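Local coordinates for DUF3120 domain-containing protein (Bordetella pertussis, PDB 6RGN), which is the type III secretion effector BteA, whose N-terminal domain, the part in this chain, probably targets host membranes by binding the lipid PIP2, at residues T129-D132 against A133-Q137; R86-A90 against S91-S95; A111-P114 against R115-A118; E76-R79 against E80-D84; G121-V124 against A125-R128. All coordinates share one frame; numbering follows the deposited sequence. Where two conformers were deposited one is given.

Interaction 1. Residues T129-D132 against A133-Q137. With SO4 (sulfate ion), chain C.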
loop_
_atom_site.group_PDB
_atom_site.type_symbol
_atom_site.label_atom_id
_atom_site.label_comp_id
_atom_site.label_asym_id
_atom_site.label_seq_id
_atom_site.Cartn_x
_atom_site.Cartn_y
_atom_site.Cartn_z
ATOM N N THR A 129 -4.735 6.541 -4.242
ATOM C CA THR A 129 -5.345 7.860 -4.009
ATOM C C THR A 129 -4.752 8.368 -2.680
ATOM O O THR A 129 -4.406 9.544 -2.597
ATOM C CB THR A 129 -6.886 7.787 -4.072
ATOM O OG1 THR A 129 -7.344 7.425 -5.380
ATOM C CG2 THR A 129 -7.539 9.064 -3.615
ATOM N N ALA A 130 -4.549 7.490 -1.666
ATOM C CA ALA A 130 -4.022 7.938 -0.349
ATOM C C ALA A 130 -2.571 8.392 -0.497
ATOM O O ALA A 130 -2.203 9.461 0.114
ATOM C CB ALA A 130 -4.135 6.907 0.744
ATOM N N ILE A 131 -1.768 7.577 -1.179
ATOM C CA ILE A 131 -0.379 7.912 -1.575
ATOM C C ILE A 131 -0.308 9.343 -2.154
ATOM O O ILE A 131 0.537 10.122 -1.703
ATOM C CB ILE A 131 0.165 6.852 -2.538
ATOM C CG1 ILE A 131 0.322 5.492 -1.839
ATOM C CG2 ILE A 131 1.468 7.296 -3.181
ATOM C CD1 ILE A 131 0.734 4.396 -2.772
ATOM N N ASP A 132 -1.139 9.698 -3.141
ATOM C CA ASP A 132 -1.109 11.017 -3.812
ATOM C C ASP A 132 -1.403 12.121 -2.786
ATOM O O ASP A 132 -0.774 13.193 -2.857
ATOM C CB ASP A 132 -2.146 11.108 -4.932
ATOM C CG ASP A 132 -1.674 10.379 -6.192
ATOM O OD1 ASP A 132 -0.444 10.219 -6.326
ATOM O OD2 ASP A 132 -2.543 9.985 -7.013
ATOM N N ALA A 133 -2.321 11.864 -1.854
ATOM C CA ALA A 133 -2.735 12.865 -0.844
ATOM C C ALA A 133 -1.570 13.118 0.140
ATOM O O ALA A 133 -1.357 14.262 0.576
ATOM C CB ALA A 133 -3.969 12.363 -0.102
ATOM N N TYR A 134 -0.928 12.058 0.603
ATOM C CA TYR A 134 0.268 12.200 1.471
ATOM C C TYR A 134 1.417 12.778 0.666
ATOM O O TYR A 134 2.135 13.606 1.214
ATOM C CB TYR A 134 0.721 10.878 2.094
ATOM C CG TYR A 134 -0.124 10.520 3.267
ATOM C CD1 TYR A 134 0.113 11.049 4.521
ATOM C CD2 TYR A 134 -1.104 9.562 3.120
ATOM C CE1 TYR A 134 -0.667 10.671 5.608
ATOM C CE2 TYR A 134 -1.933 9.243 4.170
ATOM C CZ TYR A 134 -1.689 9.751 5.417
ATOM O OH TYR A 134 -2.489 9.300 6.434
ATOM N N LYS A 135 1.595 12.393 -0.598
ATOM C CA LYS A 135 2.593 13.140 -1.414
ATOM C C LYS A 135 2.315 14.645 -1.387
ATOM O O LYS A 135 3.277 15.357 -1.188
ATOM C CB LYS A 135 2.709 12.662 -2.855
ATOM C CG LYS A 135 3.403 11.316 -2.999
ATOM C CD LYS A 135 3.449 10.847 -4.448
ATOM C CE LYS A 135 4.063 9.464 -4.616
ATOM N NZ LYS A 135 4.562 9.359 -6.010
ATOM N N GLN A 136 1.086 15.114 -1.643
ATOM C CA GLN A 136 0.730 16.560 -1.651
ATOM C C GLN A 136 1.104 17.172 -0.295
ATOM O O GLN A 136 1.735 18.233 -0.251
ATOM C CB GLN A 136 -0.762 16.722 -1.959
ATOM C CG GLN A 136 -1.277 18.143 -1.758
ATOM C CD GLN A 136 -2.777 18.232 -1.911
ATOM O OE1 GLN A 136 -3.402 17.292 -2.383
ATOM N NE2 GLN A 136 -3.361 19.382 -1.583
ATOM N N GLN A 137 0.681 16.542 0.787
ATOM C CA GLN A 137 0.923 17.029 2.170
ATOM C C GLN A 137 2.428 17.152 2.445
ATOM O O GLN A 137 2.821 18.108 3.151
ATOM C CB GLN A 137 0.310 16.040 3.152
ATOM C CG GLN A 137 0.446 16.435 4.606
ATOM C CD GLN A 137 -0.591 15.692 5.410
ATOM O OE1 GLN A 137 -1.727 16.172 5.575
ATOM N NE2 GLN A 137 -0.197 14.549 5.972
HETATM S S SO4 C . 5.043 13.490 -7.427
HETATM O O1 SO4 C . 4.112 14.449 -6.896
HETATM O O2 SO4 C . 6.025 13.176 -6.415
HETATM O O3 SO4 C . 5.691 14.039 -8.587
HETATM O O4 SO4 C . 4.346 12.292 -7.788
HETATM O O HOH W 1 1.890 8.637 -7.040
#
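Ile131 and Lys135, one helical turn apart, lie side by side and point the same way, with Ile131 CG2 against Lys135 CE at 3.7 Å. CG2 of Ile131 is turned anti to its backbone N (CG1 at chi1 -66°), which sets this methyl alongside the lysine chain. The Lys135 chain runs extended past CG, and its NZ reaches a water 3.0 Å away that donates in turn to Asp132 OD1 at 2.9 Å. Carboxylate and ammonium are thus joined through water, NZ and OD1 standing 5.1 Å apart without direct contact. NZ also makes a weak hydrogen bond to a sulfate, probably from the crystallisation liquor, which His139 binds too. All this belongs to the middle of helix 124-140, in the helical N-terminal domain of BteA, and i to i+4 backbone bonds run through it, from Ala133 N to Thr129 O up to Gln136 N to Asp132 O. The Tyr134 ring leaves on another side of the helix and meets Ala130 O at its edge, near the ring plane, CD2 lying 3.2 Å from that oxygen. Its hydroxyl is hydrogen-bonded to Met52 O, while Ile131, Tyr134 and Lys135 all touch Leu99 of helix 96-112.

Interaction 2. Residues R86-A90 against S91-S95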
loop_
_atom_site.group_PDB
_atom_site.type_symbol
_atom_site.label_atom_id
_atom_site.label_comp_id
_atom_site.label_asym_id
_atom_site.label_seq_id
_atom_site.Cartn_x
_atom_site.Cartn_y
_atom_site.Cartn_z
ATOM N N ARG A 86 3.613 -0.722 5.948
ATOM C CA ARG A 86 3.964 -0.668 7.399
ATOM C C ARG A 86 5.179 0.247 7.659
ATOM O O ARG A 86 5.253 0.913 8.734
ATOM C CB ARG A 86 4.342 -2.036 7.955
ATOM C CG ARG A 86 3.321 -3.159 7.816
ATOM C CD ARG A 86 1.933 -2.689 8.010
ATOM N NE ARG A 86 1.012 -3.673 8.584
ATOM C CZ ARG A 86 -0.255 -3.352 8.875
ATOM N NH1 ARG A 86 -1.033 -4.299 9.413
ATOM N NH2 ARG A 86 -0.725 -2.109 8.531
ATOM N N GLN A 87 6.151 0.236 6.754
ATOM C CA GLN A 87 7.355 1.071 6.931
ATOM C C GLN A 87 6.905 2.539 6.833
ATOM O O GLN A 87 7.388 3.349 7.621
ATOM C CB GLN A 87 8.456 0.681 5.927
ATOM C CG GLN A 87 9.833 1.159 6.351
ATOM C CD GLN A 87 10.356 0.387 7.536
ATOM O OE1 GLN A 87 10.421 -0.835 7.487
ATOM N NE2 GLN A 87 10.716 1.079 8.597
ATOM N N PHE A 88 6.097 2.905 5.840
ATOM C CA PHE A 88 5.627 4.301 5.723
ATOM C C PHE A 88 4.906 4.716 7.020
ATOM O O PHE A 88 5.258 5.739 7.580
ATOM C CB PHE A 88 4.861 4.513 4.433
ATOM C CG PHE A 88 4.395 5.934 4.292
ATOM C CD1 PHE A 88 5.285 6.978 4.107
ATOM C CD2 PHE A 88 3.059 6.210 4.398
ATOM C CE1 PHE A 88 4.824 8.272 3.989
ATOM C CE2 PHE A 88 2.605 7.504 4.318
ATOM C CZ PHE A 88 3.497 8.547 4.128
ATOM N N GLN A 89 3.995 3.874 7.512
ATOM C CA GLN A 89 3.212 4.078 8.755
ATOM C C GLN A 89 4.138 4.250 9.948
ATOM O O GLN A 89 3.849 5.112 10.812
ATOM C CB GLN A 89 2.319 2.861 9.026
ATOM C CG GLN A 89 1.101 2.887 8.125
ATOM C CD GLN A 89 0.206 1.684 8.277
ATOM O OE1 GLN A 89 0.684 0.547 8.454
ATOM N NE2 GLN A 89 -1.098 1.941 8.328
ATOM N N ALA A 90 5.210 3.456 10.006
ATOM C CA ALA A 90 6.089 3.367 11.191
ATOM C C ALA A 90 6.590 4.764 11.600
ATOM O O ALA A 90 6.551 5.052 12.792
ATOM C CB ALA A 90 7.228 2.429 10.901
ATOM N N SER A 91 6.920 5.625 10.626
ATOM C CA SER A 91 7.417 7.017 10.870
ATOM C C SER A 91 6.263 7.978 11.182
ATOM O O SER A 91 6.530 9.090 11.639
ATOM C CB SER A 91 8.202 7.541 9.730
ATOM O OG SER A 91 7.415 7.421 8.573
ATOM N N GLY A 92 5.023 7.535 11.126
ATOM C CA GLY A 92 3.903 8.464 11.223
ATOM C C GLY A 92 3.884 9.269 9.931
ATOM O O GLY A 92 3.692 10.434 9.996
ATOM N N ASP A 93 4.057 8.590 8.803
ATOM C CA ASP A 93 3.742 9.089 7.448
ATOM C C ASP A 93 4.672 10.244 7.070
ATOM O O ASP A 93 4.210 11.139 6.284
ATOM C CB ASP A 93 2.276 9.549 7.358
ATOM C CG ASP A 93 1.289 8.484 7.772
ATOM O OD1 ASP A 93 1.490 7.312 7.378
ATOM O OD2 ASP A 93 0.432 8.782 8.621
ATOM N N ARG A 94 5.947 10.211 7.432
ATOM C CA ARG A 94 6.830 11.392 7.241
ATOM C C ARG A 94 7.804 11.216 6.076
ATOM O O ARG A 94 8.462 12.213 5.714
ATOM C CB ARG A 94 7.602 11.682 8.524
ATOM C CG ARG A 94 6.719 11.815 9.752
ATOM C CD ARG A 94 7.553 12.297 10.907
ATOM N NE ARG A 94 8.458 11.284 11.445
ATOM C CZ ARG A 94 9.790 11.370 11.409
ATOM N NH1 ARG A 94 10.377 12.407 10.831
ATOM N NH2 ARG A 94 10.530 10.430 11.973
ATOM N N SER A 95 7.942 10.013 5.520
ATOM C CA SER A 95 8.992 9.747 4.495
ATOM C C SER A 95 8.473 9.784 3.057
ATOM O O SER A 95 7.789 8.835 2.703
ATOM C CB SER A 95 9.668 8.413 4.722
ATOM O OG SER A 95 10.675 8.271 3.700
#
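The carbonyl oxygen of Phe88 is gripped by three donors at the end of helix 76-90. The shortest bond comes from the Ser91 hydroxyl, OG to Phe88 O 2.9 Å, with the donor tilted 22° from the carbonyl plane; the amides of Ser91 and Asp93 add weak bonds. The hydroxyl reaches back because Ser91 OG sits between its own N and carbonyl carbon (chi1 54°). Gly92 N bonds to Gln89 O at 2.7 Å, coming from well above that carbonyl plane. With Gly92 at positive phi (70°) and two bonds back into the last turn, this is a Schellman motif, which ends the helix and starts the loop toward helix 96-112.

Asp93 then folds under the Phe88 ring. Its CA lies over one face, 3.7 Å from the ring centroid, in a CH-pi contact offset toward the rim, while Asp93 OD1 stands above the ring plane beside Phe88 CE2, 3.3 Å from it. Ser95 O approaches the ring from its edge, near the plane, 3.3 Å from Phe88 CE1. The ring also packs on Leu55 and on Leu99 of helix 96-112. Ser95 OG is turned to the next helix, where it caps Gln98 N as the N-cap residue.

The chemistry is that of a helix terminus where a hydroxyl and turning amides satisfy Phe88 O and Gln89 O, two of the three bonds on Phe88 O being weak, while the carbonyl oxygen of Ser95 probably meets the slightly positive C-H edge of the ring.

Interaction 3. Residues A111-P114 against R115-A118. With SO4 (sulfate ion), chain D.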
loop_
_atom_site.group_PDB
_atom_site.type_symbol
_atom_site.label_atom_id
_atom_site.label_comp_id
_atom_site.label_asym_id
_atom_site.label_seq_id
_atom_site.Cartn_x
_atom_site.Cartn_y
_atom_site.Cartn_z
ATOM N N ALA A 111 2.441 -5.573 -12.234
ATOM C CA ALA A 111 3.144 -6.097 -13.418
ATOM C C ALA A 111 3.389 -7.597 -13.266
ATOM O O ALA A 111 3.347 -8.261 -14.299
ATOM C CB ALA A 111 4.445 -5.374 -13.604
ATOM N N SER A 112 3.808 -8.098 -12.088
ATOM C CA SER A 112 4.517 -9.418 -12.013
ATOM C C SER A 112 3.588 -10.545 -11.527
ATOM O O SER A 112 3.949 -11.751 -11.647
ATOM C CB SER A 112 5.752 -9.317 -11.110
ATOM O OG SER A 112 5.299 -8.956 -9.794
ATOM N N GLN A 113 2.446 -10.195 -10.939
ATOM C CA GLN A 113 1.513 -11.176 -10.327
ATOM C C GLN A 113 0.099 -10.826 -10.777
ATOM O O GLN A 113 -0.764 -10.430 -9.979
ATOM C CB GLN A 113 1.646 -11.149 -8.801
ATOM C CG GLN A 113 3.048 -11.510 -8.275
ATOM C CD GLN A 113 3.549 -12.915 -8.517
ATOM O OE1 GLN A 113 4.749 -13.142 -8.520
ATOM N NE2 GLN A 113 2.672 -13.862 -8.769
ATOM N N PRO A 114 -0.209 -10.902 -12.086
ATOM C CA PRO A 114 -1.519 -10.417 -12.532
ATOM C C PRO A 114 -2.696 -11.095 -11.831
ATOM O O PRO A 114 -3.606 -10.392 -11.484
ATOM C CB PRO A 114 -1.566 -10.656 -14.052
ATOM C CG PRO A 114 -0.127 -10.902 -14.427
ATOM C CD PRO A 114 0.599 -11.429 -13.198
ATOM N N ARG A 115 -2.681 -12.417 -11.664
ATOM C CA ARG A 115 -3.877 -13.132 -11.125
ATOM C C ARG A 115 -4.052 -12.752 -9.633
ATOM O O ARG A 115 -5.187 -12.444 -9.236
ATOM C CB ARG A 115 -3.728 -14.632 -11.282
ATOM C CG ARG A 115 -3.658 -15.120 -12.716
ATOM C CD ARG A 115 -3.586 -16.636 -12.732
ATOM N NE ARG A 115 -2.359 -17.128 -12.174
ATOM C CZ ARG A 115 -2.066 -18.403 -12.022
ATOM N NH1 ARG A 115 -2.887 -19.348 -12.452
ATOM N NH2 ARG A 115 -0.918 -18.721 -11.473
ATOM N N GLU A 116 -2.969 -12.665 -8.881
ATOM C CA GLU A 116 -3.043 -12.287 -7.434
ATOM C C GLU A 116 -3.511 -10.840 -7.295
ATOM O O GLU A 116 -4.349 -10.567 -6.393
ATOM C CB GLU A 116 -1.668 -12.411 -6.774
ATOM C CG GLU A 116 -1.635 -12.338 -5.253
ATOM C CD GLU A 116 -0.186 -12.380 -4.738
ATOM O OE1 GLU A 116 0.605 -11.525 -5.184
ATOM O OE2 GLU A 116 0.141 -13.200 -3.850
ATOM N N PHE A 117 -2.980 -9.965 -8.153
ATOM C CA PHE A 117 -3.370 -8.527 -8.187
ATOM C C PHE A 117 -4.882 -8.368 -8.435
ATOM O O PHE A 117 -5.616 -7.618 -7.736
ATOM C CB PHE A 117 -2.475 -7.809 -9.180
ATOM C CG PHE A 117 -2.804 -6.340 -9.133
ATOM C CD1 PHE A 117 -3.883 -5.831 -9.864
ATOM C CD2 PHE A 117 -2.158 -5.520 -8.226
ATOM C CE1 PHE A 117 -4.197 -4.483 -9.789
ATOM C CE2 PHE A 117 -2.457 -4.159 -8.181
ATOM C CZ PHE A 117 -3.526 -3.674 -8.887
ATOM N N ALA A 118 -5.385 -9.057 -9.472
ATOM C CA ALA A 118 -6.792 -8.970 -9.890
ATOM C C ALA A 118 -7.638 -9.520 -8.739
ATOM O O ALA A 118 -8.759 -9.036 -8.477
ATOM C CB ALA A 118 -7.046 -9.736 -11.162
HETATM S S SO4 D . 0.092 -14.632 -11.290
HETATM O O1 SO4 D . 0.058 -16.032 -10.911
HETATM O O2 SO4 D . -0.296 -13.899 -10.079
HETATM O O3 SO4 D . 1.419 -14.289 -11.672
HETATM O O4 SO4 D . -0.764 -14.401 -12.347
#
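The stem of Gln113 meets the carboxylate of Glu116, Gln113 CB lying 3.8 Å from Glu116 OE1, with amide and carboxylate planes 54° apart. That carboxylate is directed elsewhere, OE1 to Ser75 and to the indole of Trp109. Arg115 can be followed atom by atom, since nearly all of it lines a bound sulfate, probably from the crystallisation liquor. Its CB and CG lie against sulfate O4, CG at 3.0 Å, and CD passes the same oxygen. Past the bend at chi3 (-67°), NE donates to O1 at 2.9 Å and to O4, and NH2 closes a second bond to O1, also 2.9 Å. The sulfur lies at the guanidinium edge, in its plane. The same sulfate sits at the first turn of helix 114-120, for which Gln113 is the N-cap residue after the chain leaves helix 96-112. The amide of Arg115 donates to O4 at 2.8 Å and that of Glu116 to O2 at 3.2 Å, a helix N-terminus gripping an anion. Gln113 NE2, brought round by a bend at chi2, adds a bond to O2 from the other flank. Within the turn, Gln113 O accepts from Phe117 N, and the Phe117 ring stands edge-to-face with Trp109.

Interaction 4. Residues E76-R79 against E80-D84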
loop_
_atom_site.group_PDB
_atom_site.type_symbol
_atom_site.label_atom_id
_atom_site.label_comp_id
_atom_site.label_asym_id
_atom_site.label_seq_id
_atom_site.Cartn_x
_atom_site.Cartn_y
_atom_site.Cartn_z
ATOM N N GLU A 76 6.111 -12.746 -3.184
ATOM C CA GLU A 76 7.196 -11.879 -2.650
ATOM C C GLU A 76 6.801 -10.445 -2.984
ATOM O O GLU A 76 6.977 -9.590 -2.134
ATOM C CB GLU A 76 8.577 -12.250 -3.217
ATOM C CG GLU A 76 9.715 -11.364 -2.719
ATOM C CD GLU A 76 11.131 -11.826 -3.082
ATOM O OE1 GLU A 76 12.131 -11.282 -2.491
ATOM O OE2 GLU A 76 11.266 -12.750 -3.945
ATOM N N ALA A 77 6.231 -10.205 -4.159
ATOM C CA ALA A 77 5.843 -8.842 -4.605
ATOM C C ALA A 77 4.792 -8.281 -3.634
ATOM O O ALA A 77 4.920 -7.115 -3.248
ATOM C CB ALA A 77 5.326 -8.860 -5.994
ATOM N N LEU A 78 3.842 -9.107 -3.223
ATOM C CA LEU A 78 2.736 -8.659 -2.327
ATOM C C LEU A 78 3.352 -8.476 -0.929
ATOM O O LEU A 78 2.969 -7.506 -0.277
ATOM C CB LEU A 78 1.610 -9.684 -2.287
ATOM C CG LEU A 78 0.424 -9.278 -1.423
ATOM C CD1 LEU A 78 0.033 -7.844 -1.653
ATOM C CD2 LEU A 78 -0.802 -10.180 -1.616
ATOM N N ARG A 79 4.248 -9.345 -0.470
ATOM C CA ARG A 79 4.878 -9.199 0.877
ATOM C C ARG A 79 5.676 -7.885 0.936
ATOM O O ARG A 79 5.598 -7.198 1.924
ATOM C CB ARG A 79 5.845 -10.330 1.201
ATOM C CG ARG A 79 5.160 -11.651 1.495
ATOM C CD ARG A 79 6.250 -12.627 1.923
ATOM N NE ARG A 79 6.083 -13.773 1.062
ATOM C CZ ARG A 79 7.025 -14.314 0.275
ATOM N NH1 ARG A 79 6.687 -15.357 -0.471
ATOM N NH2 ARG A 79 8.267 -13.838 0.214
ATOM N N GLU A 80 6.333 -7.502 -0.159
ATOM C CA GLU A 80 7.066 -6.208 -0.207
ATOM C C GLU A 80 6.078 -5.043 -0.151
ATOM O O GLU A 80 6.380 -4.042 0.494
ATOM C CB GLU A 80 7.928 -6.033 -1.455
ATOM C CG GLU A 80 8.924 -4.884 -1.292
ATOM C CD GLU A 80 9.938 -5.201 -0.205
ATOM O OE1 GLU A 80 10.453 -6.332 -0.241
ATOM O OE2 GLU A 80 10.169 -4.347 0.715
ATOM N N VAL A 81 4.945 -5.136 -0.831
ATOM C CA VAL A 81 3.914 -4.086 -0.721
ATOM C C VAL A 81 3.495 -3.928 0.737
ATOM O O VAL A 81 3.374 -2.751 1.178
ATOM C CB VAL A 81 2.688 -4.367 -1.593
ATOM C CG1 VAL A 81 1.541 -3.482 -1.189
ATOM C CG2 VAL A 81 3.057 -4.219 -3.061
ATOM N N LYS A 82 3.119 -5.025 1.391
ATOM C CA LYS A 82 2.601 -4.942 2.784
ATOM C C LYS A 82 3.678 -4.353 3.689
ATOM O O LYS A 82 3.371 -3.418 4.492
ATOM C CB LYS A 82 2.146 -6.301 3.331
ATOM C CG LYS A 82 1.069 -6.963 2.489
ATOM C CD LYS A 82 0.499 -8.204 3.135
ATOM C CE LYS A 82 1.505 -9.304 3.299
ATOM N NZ LYS A 82 0.912 -10.483 3.985
ATOM N N HIS A 83 4.910 -4.796 3.486
ATOM C CA HIS A 83 6.033 -4.296 4.296
ATOM C C HIS A 83 6.192 -2.785 4.069
ATOM O O HIS A 83 6.505 -2.065 5.025
ATOM C CB HIS A 83 7.315 -5.064 3.980
ATOM C CG HIS A 83 8.481 -4.383 4.587
ATOM N ND1 HIS A 83 8.901 -4.624 5.862
ATOM C CD2 HIS A 83 9.295 -3.435 4.079
ATOM C CE1 HIS A 83 9.954 -3.862 6.136
ATOM N NE2 HIS A 83 10.198 -3.103 5.057
ATOM N N ASP A 84 6.125 -2.337 2.833
ATOM C CA ASP A 84 6.262 -0.897 2.531
ATOM C C ASP A 84 5.118 -0.052 3.129
ATOM O O ASP A 84 5.379 1.113 3.509
ATOM C CB ASP A 84 6.335 -0.697 1.036
ATOM C CG ASP A 84 7.656 -1.170 0.419
ATOM O OD1 ASP A 84 8.567 -1.530 1.168
ATOM O OD2 ASP A 84 7.747 -1.136 -0.838
#
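The first turns of helix 76-90 are regular, with four i to i+4 backbone bonds from Glu80 N to Glu76 O through His83 N to Arg79 O, all close to 3 Å. Leu78 joins its neighbours one turn on through a single methyl: CD1 lies 4.4 Å from Val81 CB and equally far from Lys82 CG. That is a loose approach, because the leucine leaves its CA pointing away and only its end comes back; it also touches Val66, Trp109, Glu116 and Arg120. Val81 faces the other helices of the domain, touching Leu106 and Phe62, with CG2 3.4 Å from Ala77 O.

Polar chains fold back along the helix. Lys82 lays its stem over the preceding turn, CG 3.4 Å from Leu78 O, then bends at chi3 (-64°) to bring CE within 4.2 Å of Arg79 CA. The Arg79 chain folds back toward the start of the helix, where one face of its guanidinium covers Glu76 CA, 3.6 Å from the guanidinium plane, and its NH1 makes a weak hydrogen bond to Ser74 O. In one of its two conformers Glu80 OE1 lies 5.7 Å from Glu76 OE1, without contact.

Helix 76-90 is thus amphipathic here, with Ala77, Leu78 and Val81 buried against the other helices and Glu76, Arg79 and Glu80 exposed. Between its two segments the backbone bonds carry the polar chemistry, and the charged groups of Arg79 and Lys82, of like sign, keep apart.

Interaction 5. Residues G121-V124 against A125-R128. Unlike the reference sequence in segment 121-124: Met123 (reference Leu).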
loop_
_atom_site.group_PDB
_atom_site.type_symbol
_atom_site.label_atom_id
_atom_site.label_comp_id
_atom_site.label_asym_id
_atom_site.label_seq_id
_atom_site.Cartn_x
_atom_site.Cartn_y
_atom_site.Cartn_z
ATOM N N GLY A 121 -6.547 -7.182 -5.133
ATOM C CA GLY A 121 -6.196 -5.768 -5.304
ATOM C C GLY A 121 -7.348 -4.814 -5.238
ATOM O O GLY A 121 -7.160 -3.642 -5.643
ATOM N N GLY A 122 -8.474 -5.214 -4.676
ATOM C CA GLY A 122 -9.675 -4.368 -4.587
ATOM C C GLY A 122 -9.458 -3.029 -3.902
ATOM O O GLY A 122 -10.230 -2.108 -4.197
ATOM N N MET A 123 -8.477 -2.850 -3.008
ATOM C CA MET A 123 -8.312 -1.531 -2.336
ATOM C C MET A 123 -7.105 -0.767 -2.902
ATOM O O MET A 123 -6.754 0.271 -2.328
ATOM C CB MET A 123 -8.179 -1.673 -0.821
ATOM C CG MET A 123 -9.390 -2.327 -0.152
ATOM S SD MET A 123 -9.452 -1.913 1.625
ATOM C CE MET A 123 -10.555 -0.501 1.578
ATOM N N VAL A 124 -6.518 -1.230 -4.015
ATOM C CA VAL A 124 -5.313 -0.585 -4.592
ATOM C C VAL A 124 -5.666 0.825 -5.066
ATOM O O VAL A 124 -4.860 1.720 -4.747
ATOM C CB VAL A 124 -4.579 -1.445 -5.642
ATOM C CG1 VAL A 124 -3.473 -0.715 -6.395
ATOM C CG2 VAL A 124 -3.991 -2.645 -4.958
ATOM N N ALA A 125 -6.746 1.041 -5.820
ATOM C CA ALA A 125 -7.089 2.394 -6.320
ATOM C C ALA A 125 -7.115 3.364 -5.133
ATOM O O ALA A 125 -6.473 4.451 -5.175
ATOM C CB ALA A 125 -8.399 2.390 -7.025
ATOM N N GLU A 126 -7.790 2.974 -4.071
ATOM C CA GLU A 126 -7.930 3.822 -2.870
ATOM C C GLU A 126 -6.574 4.037 -2.217
ATOM O O GLU A 126 -6.315 5.161 -1.826
ATOM C CB GLU A 126 -8.987 3.290 -1.918
ATOM C CG GLU A 126 -9.280 4.288 -0.826
ATOM C CD GLU A 126 -10.464 3.985 0.098
ATOM O OE1 GLU A 126 -10.880 2.808 0.144
ATOM O OE2 GLU A 126 -10.929 4.916 0.799
ATOM N N LEU A 127 -5.739 3.026 -2.062
ATOM C CA LEU A 127 -4.384 3.208 -1.503
ATOM C C LEU A 127 -3.573 4.167 -2.391
ATOM O O LEU A 127 -2.880 5.059 -1.853
ATOM C CB LEU A 127 -3.688 1.862 -1.396
ATOM C CG LEU A 127 -2.282 1.960 -0.830
ATOM C CD1 LEU A 127 -2.331 2.547 0.582
ATOM C CD2 LEU A 127 -1.596 0.631 -0.834
ATOM N N ARG A 128 -3.663 4.022 -3.716
ATOM C CA ARG A 128 -2.924 4.942 -4.639
ATOM C C ARG A 128 -3.446 6.385 -4.503
ATOM O O ARG A 128 -2.631 7.380 -4.576
ATOM C CB ARG A 128 -3.067 4.376 -6.052
ATOM C CG ARG A 128 -2.188 3.153 -6.253
ATOM C CD ARG A 128 -2.349 2.592 -7.625
ATOM N NE ARG A 128 -1.194 1.750 -8.006
ATOM C CZ ARG A 128 -1.257 0.700 -8.835
ATOM N NH1 ARG A 128 -2.447 0.413 -9.378
ATOM N NH2 ARG A 128 -0.148 0.026 -9.197
HETATM O O HOH W 2 -8.633 -0.975 -6.536
HETATM O O HOH W 3 -9.938 0.784 -4.139
#
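This is the start of helix 124-140, a helix N-terminus where the loop after helix 114-120 turns into the last long helix and the side chains of Val124 and Arg128 meet across one turn. Val124 CG1 lies over one face of the Arg128 guanidinium, 3.1 Å above its plane and offset toward the rim, with NH1 its nearest atom at 3.4 Å. CG1 stands anti to the backbone N (chi1 171°), and the arginine, extended from CG to NE, crosses the valine at a slant. The guanidinium is held at its end by a salt bridge from NH2 to Glu110 of helix 96-112, and a bound sodium ion lies about 4 Å from the side chain. The turn itself is a type I beta turn, Gly121 to Val124, closed by Val124 N to Gly121 O, with Met123 at the N-cap position. Two amides of the first helical turn are met by water: one links Ala125 N (2.9 Å) to Gly121 O, the other links Glu126 N (3.1 Å) to Gly122 O. Met123 lies alongside Glu126 and points the same way, its CE 3.6 Å from Glu126 OE1; the glutamate makes its salt bridge through OE2 with Arg53. Val124, Leu127 and Met123 also pack on Phe62 of helix 61-65.

Overall arrangement
From the N terminus the chain meets interaction 4 first, at the start of helix 76-90, then interaction 2 at the end of that helix. Interaction 3 follows at the junction of helices 96-112 and 114-120; interaction 5 spans the turn into helix 124-140, and interaction 1 comes further along it. Each joins adjoining residues, so none encloses or crosses another. The ties run between them: 76-79 touches 111-118 through Leu78 with Glu116 and Ala77 with Ser112, Phe117 reaches Val124 and Arg128, and Tyr134 packs on Asp93 and Phe88. Interactions 3 and 4 thus gather at one end of the helical domain, 1 and 2 at the other, and interaction 5 lies 13 Å by centres from both 1 and 3.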